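Local coordinates for probable transcriptional repressor protein (Mycobacterium tuberculosis, PDB 4FX0), which probably represses transcription as a DNA-binding, redox-dependent regulator of the MarR family, at residues B[29-34]-B[102-107]; B[81-86]-B[96-101]. All blocks are in the same frame, centred on the assembly; numbering follows the deposited sequence.

Interaction 1 (B[29-34]-B[102-107]); sequences SGLTNT and RAALQK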
ATOM      1  N   SER B  29      19.240   1.937  -9.720  1.00 60.70           N
ATOM      2  CA  SER B  29      19.831   1.031  -8.740  1.00 54.28           C
ATOM      3  C   SER B  29      19.357  -0.404  -8.945  1.00 61.57           C
ATOM      4  O   SER B  29      19.831  -1.323  -8.279  1.00 70.68           O
ATOM      5  CB  SER B  29      19.508   1.487  -7.318  1.00 54.24           C
ATOM      6  OG  SER B  29      18.125   1.343  -7.042  1.00 53.75           O
ATOM      7  N   GLY B  30      18.416  -0.589  -9.865  1.00 69.59           N
ATOM      8  CA  GLY B  30      17.881  -1.906 -10.155  1.00 59.21           C
ATOM      9  C   GLY B  30      17.049  -2.473  -9.019  1.00 59.15           C
ATOM     10  O   GLY B  30      16.965  -3.689  -8.846  1.00 61.54           O
ATOM     11  N   LEU B  31      16.427  -1.588  -8.244  1.00 55.45           N
ATOM     12  CA  LEU B  31      15.617  -2.007  -7.105  1.00 50.12           C
ATOM     13  C   LEU B  31      14.182  -1.505  -7.202  1.00 52.50           C
ATOM     14  O   LEU B  31      13.932  -0.403  -7.688  1.00 56.45           O
ATOM     15  CB  LEU B  31      16.232  -1.503  -5.800  1.00 39.37           C
ATOM     16  CG  LEU B  31      17.633  -2.008  -5.457  1.00 50.24           C
ATOM     17  CD1 LEU B  31      18.045  -1.496  -4.089  1.00 53.57           C
ATOM     18  CD2 LEU B  31      17.671  -3.525  -5.500  1.00 48.22           C
ATOM     19  N   THR B  32      13.244  -2.322  -6.739  1.00 52.49           N
ATOM     20  CA  THR B  32      11.867  -1.879  -6.575  1.00 56.29           C
ATOM     21  C   THR B  32      11.721  -1.309  -5.170  1.00 52.82           C
ATOM     22  O   THR B  32      12.528  -1.611  -4.288  1.00 56.85           O
ATOM     23  CB  THR B  32      10.864  -3.030  -6.781  1.00 60.27           C
ATOM     24  OG1 THR B  32      10.998  -3.985  -5.723  1.00 66.20           O
ATOM     25  CG2 THR B  32      11.114  -3.717  -8.115  1.00 44.40           C
ATOM     26  N   ASN B  33      10.704  -0.477  -4.959  1.00 47.83           N
ATOM     27  CA  ASN B  33      10.515   0.160  -3.660  1.00 53.07           C
ATOM     28  C   ASN B  33      10.441  -0.860  -2.526  1.00 51.81           C
ATOM     29  O   ASN B  33      11.024  -0.657  -1.460  1.00 47.53           O
ATOM     30  CB  ASN B  33       9.282   1.072  -3.661  1.00 62.99           C
ATOM     31  CG  ASN B  33       7.979   0.302  -3.771  1.00 65.64           C
ATOM     32  OD1 ASN B  33       7.376  -0.067  -2.764  1.00 66.21           O
ATOM     33  ND2 ASN B  33       7.532   0.067  -5.000  1.00 67.09           N
ATOM     34  N   THR B  34       9.738  -1.963  -2.763  1.00 53.03           N
ATOM     35  CA  THR B  34       9.637  -3.024  -1.769  1.00 55.88           C
ATOM     36  C   THR B  34      10.992  -3.692  -1.549  1.00 44.16           C
ATOM     37  O   THR B  34      11.388  -3.947  -0.412  1.00 47.66           O
ATOM     38  CB  THR B  34       8.602  -4.089  -2.173  1.00 62.11           C
ATOM     39  OG1 THR B  34       9.036  -4.753  -3.366  1.00 72.34           O
ATOM     40  CG2 THR B  34       7.245  -3.446  -2.419  1.00 38.58           C
ATOM     41  N   ARG B 102      24.678  -4.536  -0.643  1.00 48.12           N
ATOM     42  CA  ARG B 102      25.143  -3.300  -0.029  1.00 40.95           C
ATOM     43  C   ARG B 102      25.383  -2.232  -1.088  1.00 50.36           C
ATOM     44  O   ARG B 102      25.054  -1.060  -0.893  1.00 44.72           O
ATOM     45  CB  ARG B 102      26.427  -3.555   0.756  1.00 38.88           C
ATOM     46  CG  ARG B 102      26.282  -3.417   2.259  1.00 55.92           C
ATOM     47  CD  ARG B 102      27.493  -3.987   2.973  1.00 63.76           C
ATOM     48  NE  ARG B 102      27.264  -5.352   3.434  1.00 76.16           N
ATOM     49  CZ  ARG B 102      26.888  -5.664   4.671  1.00 78.17           C
ATOM     50  NH1 ARG B 102      26.704  -4.706   5.569  1.00 82.04           N
ATOM     51  NH2 ARG B 102      26.698  -6.932   5.011  1.00 61.70           N
ATOM     52  N   ALA B 103      25.960  -2.646  -2.211  1.00 41.16           N
ATOM     53  CA  ALA B 103      26.212  -1.736  -3.320  1.00 46.74           C
ATOM     54  C   ALA B 103      24.908  -1.140  -3.846  1.00 45.82           C
ATOM     55  O   ALA B 103      24.747   0.080  -3.889  1.00 44.38           O
ATOM     56  CB  ALA B 103      26.961  -2.452  -4.435  1.00 35.12           C
ATOM     57  N   ALA B 104      23.978  -2.005  -4.242  1.00 42.55           N
ATOM     58  CA  ALA B 104      22.695  -1.559  -4.774  1.00 42.62           C
ATOM     59  C   ALA B 104      21.984  -0.622  -3.802  1.00 51.90           C
ATOM     60  O   ALA B 104      21.446   0.410  -4.202  1.00 58.48           O
ATOM     61  CB  ALA B 104      21.810  -2.752  -5.106  1.00 37.26           C
ATOM     62  N   LEU B 105      21.982  -0.987  -2.524  1.00 46.43           N
ATOM     63  CA  LEU B 105      21.366  -0.151  -1.504  1.00 44.75           C
ATOM     64  C   LEU B 105      22.047   1.213  -1.455  1.00 49.68           C
ATOM     65  O   LEU B 105      21.388   2.250  -1.521  1.00 63.67           O
ATOM     66  CB  LEU B 105      21.437  -0.830  -0.135  1.00 35.47           C
ATOM     67  CG  LEU B 105      20.843  -0.046   1.036  1.00 37.04           C
ATOM     68  CD1 LEU B 105      19.395   0.325   0.754  1.00 40.31           C
ATOM     69  CD2 LEU B 105      20.956  -0.841   2.326  1.00 33.53           C
ATOM     70  N   GLN B 106      23.372   1.200  -1.347  1.00 62.72           N
ATOM     71  CA  GLN B 106      24.157   2.428  -1.310  1.00 64.24           C
ATOM     72  C   GLN B 106      23.823   3.314  -2.505  1.00 58.23           C
ATOM     73  O   GLN B 106      23.682   4.530  -2.373  1.00 48.26           O
ATOM     74  CB  GLN B 106      25.652   2.098  -1.303  1.00 63.97           C
ATOM     75  CG  GLN B 106      26.557   3.279  -0.987  1.00 65.01           C
ATOM     76  CD  GLN B 106      28.030   2.928  -1.098  1.00 82.24           C
ATOM     77  OE1 GLN B 106      28.689   3.281  -2.077  1.00 67.28           O
ATOM     78  NE2 GLN B 106      28.554   2.231  -0.095  1.00 99.88           N
ATOM     79  N   LYS B 107      23.692   2.690  -3.672  1.00 54.07           N
ATOM     80  CA  LYS B 107      23.386   3.410  -4.904  1.00 53.23           C
ATOM     81  C   LYS B 107      21.946   3.914  -4.923  1.00 54.97           C
ATOM     82  O   LYS B 107      21.659   4.978  -5.473  1.00 62.97           O
ATOM     83  CB  LYS B 107      23.643   2.511  -6.116  1.00 57.94           C
ATOM     84  CG  LYS B 107      23.367   3.173  -7.456  1.00 64.89           C
ATOM     85  CD  LYS B 107      23.912   2.333  -8.599  1.00 77.12           C
ATOM     86  CE  LYS B 107      23.781   3.056  -9.929  1.00 83.53           C
ATOM     87  NZ  LYS B 107      24.464   2.319 -11.028  1.00 93.17           N
TER

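Interaction 2 (B[81-86]-B[96-101]); sequences LVRVMA and ELTAKG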
ATOM      1  N   LEU B  81      21.684 -10.289  -4.168  1.00 45.06           N
ATOM      2  CA  LEU B  81      21.603  -9.112  -3.314  1.00 42.85           C
ATOM      3  C   LEU B  81      21.555  -9.544  -1.858  1.00 57.65           C
ATOM      4  O   LEU B  81      22.106  -8.882  -0.977  1.00 51.79           O
ATOM      5  CB  LEU B  81      20.361  -8.292  -3.650  1.00 41.18           C
ATOM      6  CG  LEU B  81      20.211  -7.860  -5.107  1.00 52.32           C
ATOM      7  CD1 LEU B  81      19.005  -6.946  -5.256  1.00 55.93           C
ATOM      8  CD2 LEU B  81      21.475  -7.170  -5.596  1.00 59.53           C
ATOM      9  N   VAL B  82      20.888 -10.667  -1.616  1.00 62.57           N
ATOM     10  CA  VAL B  82      20.755 -11.210  -0.274  1.00 53.36           C
ATOM     11  C   VAL B  82      21.116 -12.688  -0.257  1.00 53.78           C
ATOM     12  O   VAL B  82      20.973 -13.385  -1.262  1.00 57.14           O
ATOM     13  CB  VAL B  82      19.322 -11.036   0.263  1.00 45.53           C
ATOM     14  CG1 VAL B  82      18.981  -9.560   0.386  1.00 41.90           C
ATOM     15  CG2 VAL B  82      18.326 -11.744  -0.642  1.00 46.38           C
ATOM     16  N   ARG B  83      21.592 -13.159   0.889  1.00 64.38           N
ATOM     17  CA  ARG B  83      21.939 -14.561   1.055  1.00 73.54           C
ATOM     18  C   ARG B  83      21.039 -15.154   2.133  1.00 72.33           C
ATOM     19  O   ARG B  83      21.084 -14.733   3.290  1.00 66.24           O
ATOM     20  CB  ARG B  83      23.416 -14.700   1.430  1.00 87.44           C
ATOM     21  CG  ARG B  83      23.988 -16.099   1.268  1.00101.28           C
ATOM     22  CD  ARG B  83      25.503 -16.099   1.422  1.00112.20           C
ATOM     23  NE  ARG B  83      25.932 -15.418   2.642  1.00124.46           N
ATOM     24  CZ  ARG B  83      26.416 -14.179   2.678  1.00134.35           C
ATOM     25  NH1 ARG B  83      26.543 -13.480   1.559  1.00136.61           N
ATOM     26  NH2 ARG B  83      26.779 -13.642   3.835  1.00137.10           N
ATOM     27  N   VAL B  84      20.210 -16.119   1.746  1.00 82.11           N
ATOM     28  CA  VAL B  84      19.218 -16.675   2.659  1.00 83.67           C
ATOM     29  C   VAL B  84      19.419 -18.162   2.929  1.00 90.13           C
ATOM     30  O   VAL B  84      19.221 -19.001   2.049  1.00 97.03           O
ATOM     31  CB  VAL B  84      17.784 -16.452   2.139  1.00 77.79           C
ATOM     32  CG1 VAL B  84      16.776 -17.118   3.065  1.00 71.80           C
ATOM     33  CG2 VAL B  84      17.497 -14.966   2.007  1.00 79.08           C
ATOM     34  N   MET B  85      19.807 -18.472   4.160  1.00 96.41           N
ATOM     35  CA  MET B  85      19.946 -19.847   4.610  1.00 96.71           C
ATOM     36  C   MET B  85      18.960 -20.083   5.747  1.00 84.26           C
ATOM     37  O   MET B  85      18.233 -19.172   6.138  1.00 81.96           O
ATOM     38  CB  MET B  85      21.373 -20.093   5.092  1.00 95.55           C
ATOM     39  CG  MET B  85      22.428 -19.761   4.053  1.00 95.30           C
ATOM     40  SD  MET B  85      22.419 -20.954   2.707  1.00140.54           S
ATOM     41  CE  MET B  85      22.743 -22.455   3.626  1.00122.14           C
ATOM     42  N   ALA B  86      18.930 -21.300   6.275  1.00 85.72           N
ATOM     43  CA  ALA B  86      18.057 -21.608   7.401  1.00 77.91           C
ATOM     44  C   ALA B  86      18.620 -21.014   8.689  1.00 78.57           C
ATOM     45  O   ALA B  86      19.817 -20.741   8.784  1.00 90.02           O
ATOM     46  CB  ALA B  86      17.868 -23.109   7.539  1.00 65.88           C
ATOM     47  N   GLU B  96      21.062 -12.501   4.989  1.00 69.20           N
ATOM     48  CA  GLU B  96      22.261 -11.669   5.034  1.00 74.86           C
ATOM     49  C   GLU B  96      22.395 -10.789   3.798  1.00 68.26           C
ATOM     50  O   GLU B  96      21.950 -11.155   2.710  1.00 59.55           O
ATOM     51  CB  GLU B  96      23.512 -12.538   5.179  1.00 84.57           C
ATOM     52  CG  GLU B  96      23.706 -13.125   6.563  1.00 99.49           C
ATOM     53  CD  GLU B  96      24.932 -14.011   6.657  1.00107.18           C
ATOM     54  OE1 GLU B  96      25.249 -14.693   5.660  1.00101.30           O
ATOM     55  OE2 GLU B  96      25.581 -14.021   7.725  1.00114.20           O
ATOM     56  N   LEU B  97      23.014  -9.625   3.974  1.00 62.30           N
ATOM     57  CA  LEU B  97      23.320  -8.750   2.852  1.00 60.20           C
ATOM     58  C   LEU B  97      24.608  -9.185   2.172  1.00 59.33           C
ATOM     59  O   LEU B  97      25.627  -9.402   2.828  1.00 55.20           O
ATOM     60  CB  LEU B  97      23.457  -7.297   3.309  1.00 65.99           C
ATOM     61  CG  LEU B  97      22.193  -6.442   3.356  1.00 58.94           C
ATOM     62  CD1 LEU B  97      22.568  -4.988   3.591  1.00 56.39           C
ATOM     63  CD2 LEU B  97      21.404  -6.585   2.067  1.00 49.38           C
ATOM     64  N   THR B  98      24.554  -9.318   0.853  1.00 63.14           N
ATOM     65  CA  THR B  98      25.754  -9.572   0.074  1.00 59.29           C
ATOM     66  C   THR B  98      26.391  -8.238  -0.288  1.00 68.38           C
ATOM     67  O   THR B  98      25.719  -7.203  -0.291  1.00 62.82           O
ATOM     68  CB  THR B  98      25.440 -10.345  -1.213  1.00 55.59           C
ATOM     69  OG1 THR B  98      24.557  -9.570  -2.034  1.00 62.17           O
ATOM     70  CG2 THR B  98      24.784 -11.676  -0.885  1.00 49.82           C
ATOM     71  N   ALA B  99      27.685  -8.265  -0.582  1.00 60.01           N
ATOM     72  CA  ALA B  99      28.408  -7.064  -0.980  1.00 59.94           C
ATOM     73  C   ALA B  99      27.671  -6.343  -2.103  1.00 51.82           C
ATOM     74  O   ALA B  99      27.600  -5.115  -2.126  1.00 63.12           O
ATOM     75  CB  ALA B  99      29.822  -7.418  -1.416  1.00 52.30           C
ATOM     76  N   LYS B 100      27.118  -7.120  -3.029  1.00 38.31           N
ATOM     77  CA  LYS B 100      26.351  -6.568  -4.139  1.00 39.77           C
ATOM     78  C   LYS B 100      25.087  -5.884  -3.632  1.00 47.60           C
ATOM     79  O   LYS B 100      24.708  -4.818  -4.117  1.00 48.12           O
ATOM     80  CB  LYS B 100      25.991  -7.668  -5.138  1.00 41.81           C
ATOM     81  CG  LYS B 100      25.128  -7.198  -6.296  1.00 40.53           C
ATOM     82  CD  LYS B 100      24.932  -8.303  -7.322  1.00 39.08           C
ATOM     83  CE  LYS B 100      24.069  -7.830  -8.477  1.00 43.97           C
ATOM     84  NZ  LYS B 100      23.974  -8.851  -9.555  1.00 56.31           N
ATOM     85  N   GLY B 101      24.437  -6.507  -2.652  1.00 41.81           N
ATOM     86  CA  GLY B 101      23.267  -5.922  -2.028  1.00 44.45           C
ATOM     87  C   GLY B 101      23.598  -4.574  -1.418  1.00 52.16           C
ATOM     88  O   GLY B 101      22.898  -3.587  -1.646  1.00 49.93           O
TER

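Interaction 1 (B[29-34]-B[102-107])
Leu31 CD1 lies over one face of the flat Ala104-Leu105 peptide in helix 99-119, almost evenly spaced from Ala104 O (3.9 Å), Ala104 C (4.0 Å) and Leu105 N (4.3 Å). Ser29 CB reaches the oxygen end of the same peptide, 3.8 Å from Ala104 O. In the winged helix-turn-helix fold of the MarR family, this contact sets the turn that joins helices 7-26 and 33-45 against the first turns of helix 99-119. Both carbons make van der Waals contact with helix backbone around the Ala104 carbonyl. The Leu31 CG stands beside its own backbone N and anti to the carbonyl carbon (chi1 -62°), which sends the isobutyl group to the helix; the leucine also rests on Ala108 and Leu39. Ala104 CB points toward the turn and meets Leu31 CD1 (4.1 Å), an apolar pair, and the backbone Ser29 O (4.0 Å). The Ser29 hydroxyl does not serve the contact: OG is hydrogen-bonded to Leu26 O, at the end of helix 7-26, and the CB methylene is what touches helix 99-119. One turn beyond Ala104, the extended Lys107 side chain passes alongside the serine, its CG 4.2 Å from Ser29 CB.

Interaction 2 (B[81-86]-B[96-101])
With CG anti to the backbone N (chi1 -164°) and the chain bent at chi3 (51°), Arg83 folds its guanidinium back across the strand pair to Glu96, whose chain is extended beyond CG. NH2 of Arg83 forms a salt bridge with Glu96 OE1 (2.6 Å), and NE adds a weak bond to the same oxygen. The two planes are steeply turned, 73° apart, and NH2 meets OE1 from above the carboxylate; Glu96 CB lies over one guanidinium face. Beneath this pair the backbones join as the wing hairpin of the winged helix: Arg83 N bonds to Glu96 O (2.7 Å) and Glu96 N returns to Arg83 O (2.8 Å). Where strand turns into helix, Thr98 N bonds to Leu81 O (3.1 Å), while Thr98 OG1 caps the helix by accepting from Gly101 N (3.1 Å) and also bonds Gly80 O. Gly101 CA makes a CA-H...O contact with Leu81 O, and Leu81 CD2 packs on Lys100 CG (3.7 Å). On the opposite side of the sheet from Arg83, Val82 CG1 meets Leu97 CD2 (4.2 Å). Both residues rest on Leu39 of helix 33-45, Val82 also on Met76 of helix 66-78, and Glu96 OE2 reaches Gly50 N beside strand 51-53.

From the N terminus, helix 7-26 leads into 29-34, the turn and first residues of helix 33-45, the first partner of interaction 1. The chain then runs through that helix, strand 51-53 and helices 55-62 and 66-78 before reaching 81-86. Interaction 2 closes the short wing hairpin, returning at 96-101, where helix 99-119 begins; its next residues, 102-107, close the longer loop of interaction 1, and the smaller loop nests wholly within it. Both contacts use the start of helix 99-119, with centres about 13 Å apart, and they touch through Leu31 CD2 and Leu81 CD1 (3.7 Å). Together they tie the wing and the turn before helix 33-45 to one helix.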